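PDB 5MIF: 'Carboxyl esterase 2 from Tuber melanosporum Mel28, which probably hydrolyses carboxylic esters, as an archaea-like carboxylesterase of the alpha/beta hydrolase fold from a mycorrhizal fungus. Local coordinates for residues Gln40-Ala43 with Asp44-Ser48; Ser227-Phe230 with Lys231-Asn235; Pro237-Thr240 with Thr241-Arg245; Asp287-Arg290 with Gln291-Glu294. All blocks are in the same frame, centred on the assembly; numbering follows the deposited sequence.

Contact 1 (Gln40-Ala43 with Asp44-Ser48)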
loop_
_atom_site.group_PDB
_atom_site.type_symbol
_atom_site.label_atom_id
_atom_site.label_comp_id
_atom_site.label_asym_id
_atom_site.label_seq_id
_atom_site.Cartn_x
_atom_site.Cartn_y
_atom_site.Cartn_z
ATOM N N GLN A 40 -8.272 13.692 10.702
ATOM C CA GLN A 40 -9.292 14.715 10.862
ATOM C C GLN A 40 -8.998 15.590 12.081
ATOM O O GLN A 40 -9.118 16.803 12.015
ATOM C CB GLN A 40 -10.667 14.066 10.994
ATOM C CG GLN A 40 -11.815 15.040 11.026
ATOM C CD GLN A 40 -11.910 15.822 9.741
ATOM O OE1 GLN A 40 -12.165 15.261 8.678
ATOM N NE2 GLN A 40 -11.711 17.126 9.831
ATOM N N ALA A 41 -8.605 14.965 13.185
ATOM C CA ALA A 41 -8.244 15.686 14.405
ATOM C C ALA A 41 -7.063 16.612 14.169
ATOM O O ALA A 41 -7.043 17.746 14.645
ATOM C CB ALA A 41 -7.925 14.712 15.523
ATOM N N TYR A 42 -6.072 16.125 13.435
ATOM C CA TYR A 42 -4.920 16.952 13.091
ATOM C C TYR A 42 -5.315 18.139 12.207
ATOM O O TYR A 42 -4.855 19.258 12.415
ATOM C CB TYR A 42 -3.852 16.115 12.399
ATOM C CG TYR A 42 -2.691 16.932 11.905
ATOM C CD1 TYR A 42 -1.607 17.198 12.734
ATOM C CD2 TYR A 42 -2.676 17.452 10.617
ATOM C CE1 TYR A 42 -0.539 17.952 12.291
ATOM C CE2 TYR A 42 -1.610 18.203 10.163
ATOM C CZ TYR A 42 -0.545 18.449 11.003
ATOM O OH TYR A 42 0.525 19.202 10.558
ATOM N N ALA A 43 -6.133 17.871 11.197
ATOM C CA ALA A 43 -6.603 18.903 10.282
ATOM C C ALA A 43 -7.398 19.966 11.031
ATOM O O ALA A 43 -7.268 21.159 10.764
ATOM C CB ALA A 43 -7.454 18.293 9.181
ATOM N N ASP A 44 -8.214 19.528 11.982
ATOM C CA ASP A 44 -9.011 20.461 12.769
ATOM C C ASP A 44 -8.100 21.348 13.623
ATOM O O ASP A 44 -8.282 22.563 13.673
ATOM C CB ASP A 44 -10.023 19.710 13.631
ATOM C CG ASP A 44 -11.142 19.101 12.804
ATOM O OD1 ASP A 44 -11.328 19.541 11.644
ATOM O OD2 ASP A 44 -11.848 18.200 13.314
ATOM N N ALA A 45 -7.116 20.737 14.280
ATOM C CA ALA A 45 -6.183 21.465 15.144
ATOM C C ALA A 45 -5.321 22.526 14.428
ATOM O O ALA A 45 -4.836 23.456 15.075
ATOM C CB ALA A 45 -5.278 20.476 15.877
ATOM N N ILE A 46 -5.122 22.403 13.117
ATOM C CA ILE A 46 -4.260 23.353 12.407
ATOM C C ILE A 46 -5.044 24.245 11.458
ATOM O O ILE A 46 -4.462 25.064 10.741
ATOM C CB ILE A 46 -3.158 22.644 11.591
ATOM C CG1 ILE A 46 -3.767 21.942 10.372
ATOM C CG2 ILE A 46 -2.374 21.699 12.475
ATOM C CD1 ILE A 46 -2.759 21.601 9.290
ATOM N N SER A 47 -6.359 24.062 11.430
ATOM C CA SER A 47 -7.223 24.879 10.590
ATOM C C SER A 47 -7.164 26.294 11.162
ATOM O O SER A 47 -7.415 27.276 10.464
ATOM C CB SER A 47 -8.663 24.329 10.568
ATOM O OG SER A 47 -9.170 24.249 11.891
ATOM N N SER A 48 -6.847 26.354 12.454
ATOM C CA SER A 48 -6.716 27.581 13.216
ATOM C C SER A 48 -5.387 28.318 12.987
ATOM O O SER A 48 -5.246 29.486 13.352
ATOM C CB SER A 48 -6.864 27.225 14.704
ATOM O OG SER A 48 -5.734 27.687 15.459
#
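Y42 and I46, one helical turn apart, make the close-packed side of this contact. With CG anti to the backbone N (chi1 175°), the tyrosine ring swings along the helix toward I46, whose CG2 methyl sits over one ring face, offset toward the rim, in a CH-pi contact 4.2 Å from the ring centroid. The other branch of I46 reaches the ring too, CD1 lying 3.7 Å from Y42 CE2. Both residues ride on helix 37-47, where D44 N and A45 N donate to Q40 O and A41 O in the i to i+4 pattern; I46 N makes weak bonds to Y42 O and A43 O. Y42 also packs on I322, V324 and L325; A43, next in the chain, packs on P237. The side with Q40 and D44 is looser and polar. Bent at chi2 (63°), the glutamine curls back so that NE2 donates to D44 OD1 at 3.0 Å, with the oxygen in the amide plane but met from above the carboxylate plane. The N-H...O angle is 140°, and D44 itself is exposed to solvent. Farther on, S47 OG donates to D44 O over 2.6 Å.

Contact 2 (Ser227-Phe230 with Lys231-Asn235); sequences SATF and KEFPN
T229 and F233 are brought together by two side-chain torsions: chi1 of 51° at the threonine sets CG2 anti to its own carbonyl carbon, and chi1 of -48° at the phenylalanine lays the ring back beside the turn it has just left. The ring meets T229 along one side, CD2 lying 4.1 Å from T229 CB and CE2 about as far from T229 CG2. The carbonyl T229 O approaches the same CD2 obliquely, at 3.6 Å. E232 comes over one face of the ring, its CG 3.5 Å above the plane and offset toward the rim, before its extended chain carries OE1 toward a long, weak ion pair with R290. All this happens at the C-terminal end of the short helix 228-232, part of the alpha/beta hydrolase fold. E232 N donates to A228 O, and F233 N closes the last turn on T229 O at 3.0 Å and 159°, although F233 has itself departed from helical backbone angles. P234 has no N-H to continue the series; instead its CA makes a C-H...O contact of 3.2 Å with F230 O. Were F233 an alanine, T229 CG2, E232 CG and the nearby R290 would probably lose the ring they pack against, though the backbone bond to T229 O could stay. T229 OG1 turns elsewhere, bonding P288 O and Q291 N, while the F230 side chain is buried against I289, Q292, T241 and I244.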
loop_
_atom_site.group_PDB
_atom_site.type_symbol
_atom_site.label_atom_id
_atom_site.label_comp_id
_atom_site.label_asym_id
_atom_site.label_seq_id
_atom_site.Cartn_x
_atom_site.Cartn_y
_atom_site.Cartn_z
ATOM N N SER A 227 -3.334 20.300 -12.165
ATOM C CA SER A 227 -4.004 19.057 -12.504
ATOM C C SER A 227 -5.380 19.023 -11.861
ATOM O O SER A 227 -5.722 19.910 -11.074
ATOM C CB SER A 227 -3.156 17.860 -12.063
ATOM O OG SER A 227 -2.740 18.011 -10.715
ATOM N N ALA A 228 -6.164 18.010 -12.223
ATOM C CA ALA A 228 -7.546 17.864 -11.768
ATOM C C ALA A 228 -7.709 17.999 -10.247
ATOM O O ALA A 228 -8.651 18.641 -9.777
ATOM C CB ALA A 228 -8.109 16.522 -12.240
ATOM N N THR A 229 -6.803 17.401 -9.476
ATOM C CA THR A 229 -6.963 17.421 -8.024
ATOM C C THR A 229 -6.652 18.790 -7.395
ATOM O O THR A 229 -7.009 19.016 -6.238
ATOM C CB THR A 229 -6.088 16.350 -7.333
ATOM O OG1 THR A 229 -4.738 16.459 -7.790
ATOM C CG2 THR A 229 -6.618 14.944 -7.624
ATOM N N PHE A 230 -6.006 19.696 -8.136
ATOM C CA PHE A 230 -5.872 21.085 -7.669
ATOM C C PHE A 230 -7.255 21.671 -7.438
ATOM O O PHE A 230 -7.519 22.297 -6.413
ATOM C CB PHE A 230 -5.128 21.978 -8.675
ATOM C CG PHE A 230 -3.633 21.963 -8.538
ATOM C CD1 PHE A 230 -2.892 20.825 -8.849
ATOM C CD2 PHE A 230 -2.966 23.094 -8.089
ATOM C CE1 PHE A 230 -1.503 20.823 -8.732
ATOM C CE2 PHE A 230 -1.585 23.102 -7.963
ATOM C CZ PHE A 230 -0.851 21.963 -8.287
ATOM N N LYS A 231 -8.134 21.429 -8.404
ATOM C CA LYS A 231 -9.515 21.883 -8.358
ATOM C C LYS A 231 -10.344 21.114 -7.316
ATOM O O LYS A 231 -11.239 21.677 -6.685
ATOM C CB LYS A 231 -10.145 21.739 -9.749
ATOM C CG LYS A 231 -9.515 22.665 -10.775
ATOM C CD LYS A 231 -9.671 22.139 -12.192
ATOM C CE LYS A 231 -8.960 23.054 -13.197
ATOM N NZ LYS A 231 -9.412 22.844 -14.611
ATOM N N GLU A 232 -10.049 19.828 -7.137
ATOM C CA GLU A 232 -10.824 19.003 -6.217
ATOM C C GLU A 232 -10.525 19.325 -4.745
ATOM O O GLU A 232 -11.419 19.293 -3.901
ATOM C CB GLU A 232 -10.574 17.519 -6.492
ATOM C CG GLU A 232 -11.447 16.602 -5.668
ATOM C CD GLU A 232 -11.323 15.149 -6.071
ATOM O OE1 GLU A 232 -10.527 14.845 -6.991
ATOM O OE2 GLU A 232 -12.048 14.315 -5.478
ATOM N N PHE A 233 -9.266 19.617 -4.433
ATOM C CA PHE A 233 -8.874 19.937 -3.057
ATOM C C PHE A 233 -8.125 21.272 -2.932
ATOM O O PHE A 233 -7.024 21.302 -2.369
ATOM C CB PHE A 233 -7.996 18.820 -2.498
ATOM C CG PHE A 233 -8.547 17.443 -2.724
ATOM C CD1 PHE A 233 -9.561 16.940 -1.921
ATOM C CD2 PHE A 233 -8.051 16.649 -3.747
ATOM C CE1 PHE A 233 -10.066 15.666 -2.131
ATOM C CE2 PHE A 233 -8.550 15.378 -3.962
ATOM C CZ PHE A 233 -9.558 14.884 -3.154
ATOM N N PRO A 234 -8.731 22.381 -3.415
ATOM C CA PRO A 234 -8.010 23.663 -3.523
ATOM C C PRO A 234 -7.414 24.156 -2.202
ATOM O O PRO A 234 -6.353 24.782 -2.208
ATOM C CB PRO A 234 -9.087 24.632 -4.032
ATOM C CG PRO A 234 -10.377 24.015 -3.612
ATOM C CD PRO A 234 -10.166 22.536 -3.724
ATOM N N ASN A 235 -8.071 23.885 -1.085
ATOM C CA ASN A 235 -7.418 24.117 0.191
ATOM C C ASN A 235 -7.654 22.955 1.136
ATOM O O ASN A 235 -7.438 23.082 2.343
ATOM C CB ASN A 235 -7.824 25.463 0.813
ATOM C CG ASN A 235 -9.269 25.819 0.574
ATOM O OD1 ASN A 235 -9.804 25.605 -0.515
ATOM N ND2 ASN A 235 -9.900 26.418 1.580
#

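Contact 3 (Pro237-Thr240 with Thr241-Arg245)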
loop_
_atom_site.group_PDB
_atom_site.type_symbol
_atom_site.label_atom_id
_atom_site.label_comp_id
_atom_site.label_asym_id
_atom_site.label_seq_id
_atom_site.Cartn_x
_atom_site.Cartn_y
_atom_site.Cartn_z
ATOM N N PRO A 237 -7.359 19.968 3.440
ATOM C CA PRO A 237 -6.375 20.187 4.512
ATOM C C PRO A 237 -4.990 19.601 4.238
ATOM O O PRO A 237 -4.848 18.703 3.414
ATOM C CB PRO A 237 -7.017 19.497 5.722
ATOM C CG PRO A 237 -7.992 18.518 5.146
ATOM C CD PRO A 237 -8.484 19.119 3.869
ATOM N N GLY A 238 -3.978 20.122 4.926
ATOM C CA GLY A 238 -2.627 19.596 4.819
ATOM C C GLY A 238 -1.760 20.280 3.777
ATOM O O GLY A 238 -0.551 20.416 3.961
ATOM N N LEU A 239 -2.381 20.701 2.680
ATOM C CA LEU A 239 -1.684 21.365 1.589
ATOM C C LEU A 239 -2.690 22.119 0.732
ATOM O O LEU A 239 -3.609 21.521 0.181
ATOM C CB LEU A 239 -0.928 20.356 0.724
ATOM C CG LEU A 239 -0.322 20.924 -0.567
ATOM C CD1 LEU A 239 0.761 21.933 -0.229
ATOM C CD2 LEU A 239 0.202 19.826 -1.512
ATOM N N THR A 240 -2.495 23.425 0.585
ATOM C CA THR A 240 -3.425 24.239 -0.188
ATOM C C THR A 240 -2.805 24.660 -1.510
ATOM O O THR A 240 -1.586 24.637 -1.666
ATOM C CB THR A 240 -3.848 25.499 0.583
ATOM O OG1 THR A 240 -2.804 26.482 0.503
ATOM C CG2 THR A 240 -4.129 25.159 2.043
ATOM N N THR A 241 -3.643 25.056 -2.458
ATOM C CA THR A 241 -3.153 25.505 -3.750
ATOM C C THR A 241 -2.319 26.779 -3.597
ATOM O O THR A 241 -1.406 27.020 -4.378
ATOM C CB THR A 241 -4.305 25.752 -4.740
ATOM O OG1 THR A 241 -5.384 26.411 -4.062
ATOM C CG2 THR A 241 -4.802 24.436 -5.320
ATOM N N ASP A 242 -2.633 27.591 -2.592
ATOM C CA ASP A 242 -1.863 28.803 -2.337
ATOM C C ASP A 242 -0.457 28.499 -1.841
ATOM O O ASP A 242 0.504 29.158 -2.241
ATOM C CB ASP A 242 -2.583 29.704 -1.333
ATOM C CG ASP A 242 -3.778 30.411 -1.943
ATOM O OD1 ASP A 242 -3.920 30.380 -3.188
ATOM O OD2 ASP A 242 -4.560 31.017 -1.178
ATOM N N GLU A 243 -0.337 27.516 -0.958
ATOM C CA GLU A 243 0.968 27.120 -0.451
ATOM C C GLU A 243 1.834 26.567 -1.586
ATOM O O GLU A 243 3.039 26.816 -1.644
ATOM C CB GLU A 243 0.810 26.091 0.665
ATOM C CG GLU A 243 0.287 26.660 1.981
ATOM C CD GLU A 243 -0.048 25.576 3.002
ATOM O OE1 GLU A 243 -0.514 24.481 2.596
ATOM O OE2 GLU A 243 0.210 25.805 4.204
ATOM N N ILE A 244 1.203 25.840 -2.501
ATOM C CA ILE A 244 1.881 25.296 -3.674
ATOM C C ILE A 244 2.451 26.402 -4.564
ATOM O O ILE A 244 3.604 26.332 -5.010
ATOM C CB ILE A 244 0.929 24.409 -4.511
ATOM C CG1 ILE A 244 0.572 23.136 -3.741
ATOM C CG2 ILE A 244 1.554 24.044 -5.847
ATOM C CD1 ILE A 244 -0.351 22.203 -4.509
ATOM N N ARG A 245 1.641 27.424 -4.817
ATOM C CA ARG A 245 2.051 28.522 -5.682
ATOM C C ARG A 245 3.186 29.300 -5.047
ATOM O O ARG A 245 4.144 29.669 -5.722
ATOM C CB ARG A 245 0.877 29.456 -5.938
ATOM C CG ARG A 245 -0.238 28.811 -6.697
ATOM C CD ARG A 245 -1.463 29.691 -6.686
ATOM N NE ARG A 245 -2.615 28.986 -7.229
ATOM C CZ ARG A 245 -2.793 28.748 -8.522
ATOM N NH1 ARG A 245 -1.886 29.151 -9.407
ATOM N NH2 ARG A 245 -3.873 28.096 -8.936
#
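T240 OG1 accepts from E243 N at 3.0 Å and 162°, in the first turn of helix 241-251, and E243 OE1 in return accepts from T240 N, also at 3.0 Å. These reciprocal bonds make a capping box, with T240 as N-cap and E243 three residues on. The carboxylate oxygen is met on its anti side, 24° out of the carboxylate plane. T240 O receives I244 N at 3.2 Å, the first i to i+4 bond across the junction. The threonine and glutamate side chains cross at about a right angle, E243 CG passing 3.4 Å from T240 OG1. Here chi1 of -73° sets CG beside the glutamate's own backbone N, and from there the extended chain reaches back to T240 N. The other oxygen, OE2, bonds S51 OG, so both ends of the carboxylate are held. With a glutamine at E243, one acceptor oxygen would remain, so T240 N would probably be left without its mate if the amide nitrogen faced it, and a negative charge that suits the helix N-terminus would go. Next to the cap, L239 crosses I244 at nearly a right angle; it also touches D287 and H317, two members of a probable Ser-His-Asp triad. Its branch tip CD1 rests 3.7 Å from I244 CG1.

Contact 4 (Asp287-Arg290 with Gln291-Glu294); sequences DPIR and QQGE
R290 and E294 run obliquely across each other at the start of helix 290-302, and the arginine can be followed atom by atom. From CB, which lies beside the backbone N of Q291, the chain leaves with CG anti to its own backbone N (chi1 -175°) and passes E294 OE2 at 4.0 Å from CG. CD keeps much the same spacing from that oxygen. A bend at chi3 (80°) then turns the guanidinium, so that NE stands 4.0 Å from E294 OE1, too far for a salt bridge. A water bridges the two: it lies at the guanidinium edge, in plane, accepts from R290 NE at 2.9 Å and donates to both E294 OE1 and Q291 OE1. At the tip, NH1 donates to E285 O. The preceding residues form a type I turn from D287 to R290, in which D287 OD1 caps I289 N at 2.7 Å, while OD2 bonds H317 ND1, consistent with a Ser-His-Asp triad completed by S190. I289 CD1 packs against the amide of Q292, whose OE1 accepts from T221 N and D222 N. The E294 carboxylate is thus shared, by a salt bridge from OE2 to R311 and through the water to R290, which would probably favour its ionised form.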
loop_
_atom_site.group_PDB
_atom_site.type_symbol
_atom_site.label_atom_id
_atom_site.label_comp_id
_atom_site.label_asym_id
_atom_site.label_seq_id
_atom_site.Cartn_x
_atom_site.Cartn_y
_atom_site.Cartn_z
ATOM N N ASP A 287 -5.554 15.440 -1.326
ATOM C CA ASP A 287 -4.296 16.099 -1.641
ATOM C C ASP A 287 -4.366 16.707 -3.032
ATOM O O ASP A 287 -4.564 15.989 -4.010
ATOM C CB ASP A 287 -3.139 15.098 -1.571
ATOM C CG ASP A 287 -1.767 15.745 -1.756
ATOM O OD1 ASP A 287 -1.674 16.912 -2.186
ATOM O OD2 ASP A 287 -0.748 15.062 -1.510
ATOM N N PRO A 288 -4.180 18.035 -3.128
ATOM C CA PRO A 288 -4.141 18.715 -4.425
ATOM C C PRO A 288 -3.103 18.120 -5.369
ATOM O O PRO A 288 -3.311 18.109 -6.579
ATOM C CB PRO A 288 -3.731 20.150 -4.068
ATOM C CG PRO A 288 -3.907 20.282 -2.645
ATOM C CD PRO A 288 -3.872 18.945 -2.013
ATOM N N ILE A 289 -2.000 17.629 -4.816
ATOM C CA ILE A 289 -0.879 17.196 -5.645
ATOM C C ILE A 289 -0.995 15.695 -6.007
ATOM O O ILE A 289 -0.136 15.145 -6.698
ATOM C CB ILE A 289 0.477 17.499 -4.940
ATOM C CG1 ILE A 289 1.554 17.855 -5.951
ATOM C CG2 ILE A 289 0.933 16.368 -4.056
ATOM C CD1 ILE A 289 1.327 19.201 -6.567
ATOM N N ARG A 290 -2.068 15.047 -5.556
ATOM C CA ARG A 290 -2.251 13.607 -5.782
ATOM C C ARG A 290 -2.159 13.204 -7.263
ATOM O O ARG A 290 -1.505 12.219 -7.596
ATOM C CB ARG A 290 -3.597 13.144 -5.209
ATOM C CG ARG A 290 -3.829 11.637 -5.296
ATOM C CD ARG A 290 -5.267 11.289 -4.944
ATOM N NE ARG A 290 -6.142 11.527 -6.090
ATOM C CZ ARG A 290 -7.454 11.739 -6.015
ATOM N NH1 ARG A 290 -8.065 11.743 -4.838
ATOM N NH2 ARG A 290 -8.160 11.935 -7.123
ATOM N N GLN A 291 -2.807 13.960 -8.146
ATOM C CA GLN A 291 -2.843 13.612 -9.573
ATOM C C GLN A 291 -1.449 13.511 -10.214
ATOM O O GLN A 291 -1.220 12.695 -11.120
ATOM C CB GLN A 291 -3.692 14.630 -10.345
ATOM C CG GLN A 291 -3.946 14.256 -11.803
ATOM C CD GLN A 291 -4.957 13.133 -11.954
ATOM O OE1 GLN A 291 -5.966 13.094 -11.248
ATOM N NE2 GLN A 291 -4.681 12.199 -12.864
ATOM N N GLN A 292 -0.525 14.351 -9.758
ATOM C CA GLN A 292 0.819 14.385 -10.329
ATOM C C GLN A 292 1.560 13.064 -10.152
ATOM O O GLN A 292 2.155 12.542 -11.103
ATOM C CB GLN A 292 1.634 15.526 -9.711
ATOM C CG GLN A 292 1.186 16.883 -10.196
ATOM C CD GLN A 292 2.071 18.004 -9.707
ATOM O OE1 GLN A 292 3.222 17.787 -9.309
ATOM N NE2 GLN A 292 1.520 19.216 -9.690
ATOM N N GLY A 293 1.536 12.534 -8.932
ATOM C CA GLY A 293 2.182 11.263 -8.651
ATOM C C GLY A 293 1.590 10.120 -9.457
ATOM O O GLY A 293 2.329 9.335 -10.057
ATOM N N GLU A 294 0.258 10.053 -9.503
ATOM C CA GLU A 294 -0.437 8.968 -10.196
ATOM C C GLU A 294 -0.179 9.022 -11.700
ATOM O O GLU A 294 0.123 8.000 -12.321
ATOM C CB GLU A 294 -1.946 9.018 -9.884
ATOM C CG GLU A 294 -2.260 8.741 -8.410
ATOM C CD GLU A 294 -3.757 8.589 -8.086
ATOM O OE1 GLU A 294 -4.620 9.045 -8.860
ATOM O OE2 GLU A 294 -4.068 7.987 -7.033
HETATM O O HOH W 1 1.820 13.196 -5.881
HETATM O O HOH W 2 -5.900 11.483 -8.949
#

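In the fold
Along the chain the four contacts come in series, none enclosing another. Contact 1, on helix 37-47, stands apart, its centre 15 Å from that of contact 3, yet the two touch. Contacts 2, 3 and 4 cluster with centres 9 to 12 Å apart, each touching the other two. Helices 228-232 and 241-251 follow each other in the chain and meet through F230, T241 and I244, while the turn after strand 279-284 leads into helix 290-302 and joins contact 2 through T229. The loops and helix ends beyond the central mixed sheet are thus interlocked close to D287, the probable acid of the triad.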